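Local coordinates for phenylacetaldehyde dehydrogenase (PDB 4O5H), which probably oxidises phenylacetaldehyde to phenylacetate with NAD+ as electron acceptor, as a member of the aldehyde dehydrogenase family, at residues N185-M190 and E211-S216; N120-M125 and G129-M134. All blocks are in the same frame, centred on the assembly; numbering follows the deposited sequence.

Interaction 1: N185-M190 and E211-S216. With NA (sodium ion), chain I.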
# COMPACT_ATOMS: atom_id res chain seq x y z
N ASN A 185 2.21 22.70 5.97
CA ASN A 185 0.95 23.32 6.44
C ASN A 185 0.62 23.04 7.92
O ASN A 185 -0.04 23.85 8.55
CB ASN A 185 -0.25 22.99 5.54
CG ASN A 185 -0.56 21.50 5.43
OD1 ASN A 185 0.34 20.65 5.53
ND2 ASN A 185 -1.81 21.18 5.17
N PHE A 186 1.07 21.89 8.42
CA PHE A 186 0.98 21.51 9.85
C PHE A 186 2.34 20.84 10.21
O PHE A 186 2.43 19.61 10.37
CB PHE A 186 -0.14 20.51 10.09
CG PHE A 186 -1.54 21.02 9.79
CD1 PHE A 186 -2.27 21.63 10.76
CD2 PHE A 186 -2.10 20.86 8.55
CE1 PHE A 186 -3.55 22.08 10.52
CE2 PHE A 186 -3.40 21.33 8.28
CZ PHE A 186 -4.13 21.94 9.29
N PRO A 187 3.41 21.64 10.29
CA PRO A 187 4.75 21.04 10.39
C PRO A 187 4.96 20.12 11.59
O PRO A 187 5.28 18.96 11.39
CB PRO A 187 5.67 22.24 10.47
CG PRO A 187 4.88 23.38 9.88
CD PRO A 187 3.46 23.11 10.24
N LEU A 188 4.68 20.57 12.80
CA LEU A 188 4.85 19.71 13.95
C LEU A 188 3.86 18.54 13.97
O LEU A 188 4.24 17.41 14.29
CB LEU A 188 4.74 20.53 15.24
CG LEU A 188 4.92 19.73 16.52
CD1 LEU A 188 6.36 19.20 16.68
CD2 LEU A 188 4.55 20.59 17.72
N LEU A 189 2.61 18.82 13.70
CA LEU A 189 1.58 17.80 13.80
C LEU A 189 1.83 16.65 12.79
O LEU A 189 1.72 15.47 13.16
CB LEU A 189 0.23 18.42 13.57
CG LEU A 189 -1.00 17.49 13.68
CD1 LEU A 189 -1.08 16.88 15.06
CD2 LEU A 189 -2.26 18.25 13.36
N MET A 190 2.21 16.99 11.56
CA MET A 190 2.47 15.99 10.54
C MET A 190 3.72 15.19 10.90
O MET A 190 3.79 13.99 10.63
CB MET A 190 2.62 16.64 9.14
CG MET A 190 1.41 17.28 8.42
SD MET A 190 0.01 16.19 8.29
CE MET A 190 -0.78 16.46 9.89
N GLU A 211 10.99 22.35 3.27
CA GLU A 211 11.98 23.46 3.22
C GLU A 211 11.42 24.77 3.78
O GLU A 211 12.17 25.53 4.37
CB GLU A 211 12.47 23.73 1.80
CG GLU A 211 11.36 24.18 0.87
CD GLU A 211 11.57 23.76 -0.59
OE1 GLU A 211 11.38 22.55 -0.96
OE2 GLU A 211 11.93 24.68 -1.36
N ASP A 212 10.11 25.02 3.61
CA ASP A 212 9.48 26.26 4.14
C ASP A 212 9.26 26.32 5.68
O ASP A 212 9.08 27.40 6.21
CB ASP A 212 8.17 26.55 3.44
CG ASP A 212 8.37 26.96 1.99
OD1 ASP A 212 9.17 27.86 1.72
OD2 ASP A 212 7.78 26.30 1.12
N THR A 213 9.28 25.17 6.36
CA THR A 213 8.95 25.10 7.81
C THR A 213 9.78 24.05 8.57
O THR A 213 9.25 23.01 9.01
CB THR A 213 7.47 24.76 8.01
OG1 THR A 213 7.14 23.56 7.29
CG2 THR A 213 6.55 25.90 7.48
N PRO A 214 11.09 24.30 8.71
CA PRO A 214 11.97 23.31 9.35
C PRO A 214 12.05 23.41 10.87
O PRO A 214 12.48 22.46 11.52
CB PRO A 214 13.32 23.65 8.79
CG PRO A 214 13.26 25.15 8.62
CD PRO A 214 11.85 25.44 8.15
N LEU A 215 11.61 24.52 11.45
CA LEU A 215 12.00 24.81 12.84
C LEU A 215 11.37 23.94 13.90
O LEU A 215 12.07 23.51 14.83
CB LEU A 215 11.78 26.27 13.17
CG LEU A 215 12.62 27.28 12.37
CD1 LEU A 215 12.29 28.70 12.80
CD2 LEU A 215 14.11 27.03 12.52
N SER A 216 10.05 23.69 13.82
CA SER A 216 9.41 22.93 14.92
C SER A 216 9.92 21.48 14.95
O SER A 216 10.04 20.88 16.02
CB SER A 216 7.88 23.02 14.88
OG SER A 216 7.37 22.50 13.66
NA NA I . 8.97 29.40 7.23
O HOH W 1 10.81 29.73 5.71
O HOH W 2 7.70 30.57 5.60

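Interaction 2: N120-M125 and G129-M134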
# COMPACT_ATOMS: atom_id res chain seq x y z
N ASN A 120 5.53 29.06 10.14
CA ASN A 120 4.42 28.67 9.22
C ASN A 120 3.46 29.82 8.93
O ASN A 120 2.94 29.93 7.81
CB ASN A 120 3.67 27.46 9.79
CG ASN A 120 2.26 27.32 9.25
OD1 ASN A 120 1.38 28.06 9.62
ND2 ASN A 120 2.06 26.37 8.36
N GLY A 121 3.22 30.66 9.93
CA GLY A 121 2.35 31.83 9.78
C GLY A 121 0.97 31.74 10.46
O GLY A 121 0.31 32.77 10.66
N LYS A 122 0.54 30.53 10.82
CA LYS A 122 -0.76 30.33 11.41
C LYS A 122 -0.92 31.02 12.79
O LYS A 122 0.05 31.30 13.48
CB LYS A 122 -1.10 28.85 11.54
CG LYS A 122 -0.24 28.07 12.54
CD LYS A 122 -0.70 26.62 12.59
CE LYS A 122 -0.29 25.89 11.33
NZ LYS A 122 -1.03 24.59 11.17
N PRO A 123 -2.19 31.32 13.16
CA PRO A 123 -2.42 31.93 14.48
C PRO A 123 -1.82 31.10 15.61
O PRO A 123 -2.07 29.88 15.70
CB PRO A 123 -3.93 32.00 14.57
CG PRO A 123 -4.40 32.04 13.14
CD PRO A 123 -3.44 31.12 12.42
N VAL A 124 -1.06 31.76 16.48
CA VAL A 124 -0.41 31.10 17.57
C VAL A 124 -1.42 30.38 18.50
O VAL A 124 -1.13 29.32 19.04
CB VAL A 124 0.48 32.06 18.36
CG1 VAL A 124 -0.33 33.12 19.11
CG2 VAL A 124 1.38 31.30 19.32
N MET A 125 -2.59 30.96 18.67
CA MET A 125 -3.59 30.33 19.54
C MET A 125 -4.06 28.99 18.97
O MET A 125 -4.39 28.08 19.72
CB MET A 125 -4.77 31.27 19.81
CG MET A 125 -4.45 32.47 20.72
SD MET A 125 -5.89 33.61 20.93
CE MET A 125 -7.20 32.39 21.25
N GLY A 129 -3.52 25.31 20.69
CA GLY A 129 -4.67 24.53 21.07
C GLY A 129 -5.00 23.34 20.18
O GLY A 129 -5.66 22.40 20.59
N LEU A 130 -4.60 23.41 18.92
CA LEU A 130 -4.80 22.28 18.01
C LEU A 130 -3.47 21.55 17.68
O LEU A 130 -3.29 20.43 18.11
CB LEU A 130 -5.46 22.70 16.74
CG LEU A 130 -5.70 21.52 15.80
CD1 LEU A 130 -6.88 20.69 16.27
CD2 LEU A 130 -6.00 21.96 14.40
N ASP A 131 -2.59 22.18 16.92
CA ASP A 131 -1.40 21.52 16.43
C ASP A 131 -0.58 20.90 17.56
O ASP A 131 -0.27 19.70 17.52
CB ASP A 131 -0.49 22.46 15.63
CG ASP A 131 -1.15 23.03 14.42
OD1 ASP A 131 -2.27 23.63 14.57
OD2 ASP A 131 -0.54 22.95 13.31
N VAL A 132 -0.17 21.71 18.53
CA VAL A 132 0.78 21.21 19.55
C VAL A 132 0.07 20.19 20.46
O VAL A 132 0.59 19.11 20.73
CB VAL A 132 1.37 22.37 20.35
CG1 VAL A 132 2.16 21.85 21.51
CG2 VAL A 132 2.21 23.27 19.46
N ALA A 133 -1.15 20.50 20.87
CA ALA A 133 -1.92 19.60 21.75
C ALA A 133 -2.13 18.24 21.06
O ALA A 133 -1.94 17.20 21.68
CB ALA A 133 -3.26 20.22 22.10
N MET A 134 -2.48 18.25 19.77
CA MET A 134 -2.71 17.00 19.07
C MET A 134 -1.42 16.26 18.67
O MET A 134 -1.46 15.06 18.47
CB MET A 134 -3.66 17.19 17.89
CG MET A 134 -5.11 17.45 18.32
SD MET A 134 -5.80 16.00 19.16
CE MET A 134 -6.22 15.06 17.70
O HOH W 3 -3.60 24.68 12.47

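Interaction 1: N185-M190 and E211-S216
Pro187 faces Thr213 with 6.4 Å between their CA atoms, and one residue on in the first segment the backbones draw nearer, the CA atoms of Leu188 and Ser216 being 5.7 Å apart. Phe186 is the N-cap residue of the helix that begins at Pro187, and its carbonyl O receives Met190 N at 2.9 Å, closing the first turn.

No hydrogen bond crosses the contact directly; what joins the segments is a small, buried patch of packing. CG of Pro187 meets the branched carbon of Thr213, lying 3.4 Å from Thr213 OG1 and a tight 3.5 Å from Thr213 CB, with the two side chains crossing at about a right angle. Beside it, Ser216 OG rests against CB of both Pro187 and Leu188, 3.6 Å from Leu188 CB. The chi1 of 60° sets this hydroxyl between its own backbone N and carbonyl carbon, turned toward the start of the opposing helix.

These are two successive helix starts of a Rossmann-like alpha/beta domain: helix 187-201 follows strand 166-181 and crosses over to the parallel strand 204-208, after which helix 215-227 leads to strand 234-236. The contact thus joins the N-terminal ends of neighbouring crossover helices. Between them reaches the carboxylate of Glu116, one oxygen bonded to Ser216 OG and the other to Leu188 N; the hydroxyl and the amide lie 3.4 Å apart (Ser216 OG to Leu188 N), at an angle too poor for a bond, and share this acid instead.

Just before Thr213, the chain turns its carbonyl to a metal: Asp212 O binds the sodium ion at 2.2 Å, beside two waters, Val51 O and Asp119 OD1. The second carboxylate oxygen of Asp119 accepts from Leu215 N, tying the ion site to the start of helix 215-227.

Interaction 2: N120-M125 and G129-M134
Lys122 reaches Asp131 by way of its torsions: chi1 of 68° sets CG between the backbone N and the carbonyl carbon, and one bend at chi3 (72°) swings the ammonium group to the acid. Asp131 answers from the opposite direction, its CG anti to its carbonyl carbon (chi1 -61°). The outcome is a buried salt bridge, Lys122 NZ to Asp131 OD2 at 2.7 Å, entering on the syn side of the carboxylate and only slightly out of its plane.

One water completes a closed ring of bonds. It accepts from Lys122 NZ at 2.9 Å and donates to Asp131 OD1 at 2.7 Å, so that both carboxylate oxygens are engaged and the rotation of the group is probably fixed. The ammonium also donates to Asn185 O; together with the carboxylate, this carbonyl probably favours the charged form in the protein interior.

Behind the lysine, an Asx turn shapes the connection between helices: Lys122 N donates to Asn120 OD1 at 2.9 Å, across Gly121, whose positive phi ends the preceding helix. Pro123 then serves as N-cap of helix 124-145, and Gly129 N bonds to Met125 O at 3.1 Å within its first turns. The salt bridge spans from the linker to that helix, landing on Asp131 within a wider pi-type turn at 129-132.

Val124 packs on helix 109-120, Val132 fits against Ala109 and Leu188, Met134 meets Leu189 of helix 187-201, and Tyr160 of the second subunit lies against Leu130 and Met134.

In the fold
From the N terminus, helix 109-120 runs into interaction 2, a short-range closure in which the linker after this helix is fastened to the opening turns of helix 124-145. The chain then passes through strand 166-181 before interaction 1 opens at 185-190; that contact closes a longer loop, made of helix 187-201 and strand 204-208, at 211-216. The two follow in series, neither nesting nor crossing. In space their centres are about 11 Å apart and they touch: the Phe186 ring packs on Lys122 and Asp131. They lie where helices 109-120 and 124-145 meet the crossover helices 187-201 and 215-227.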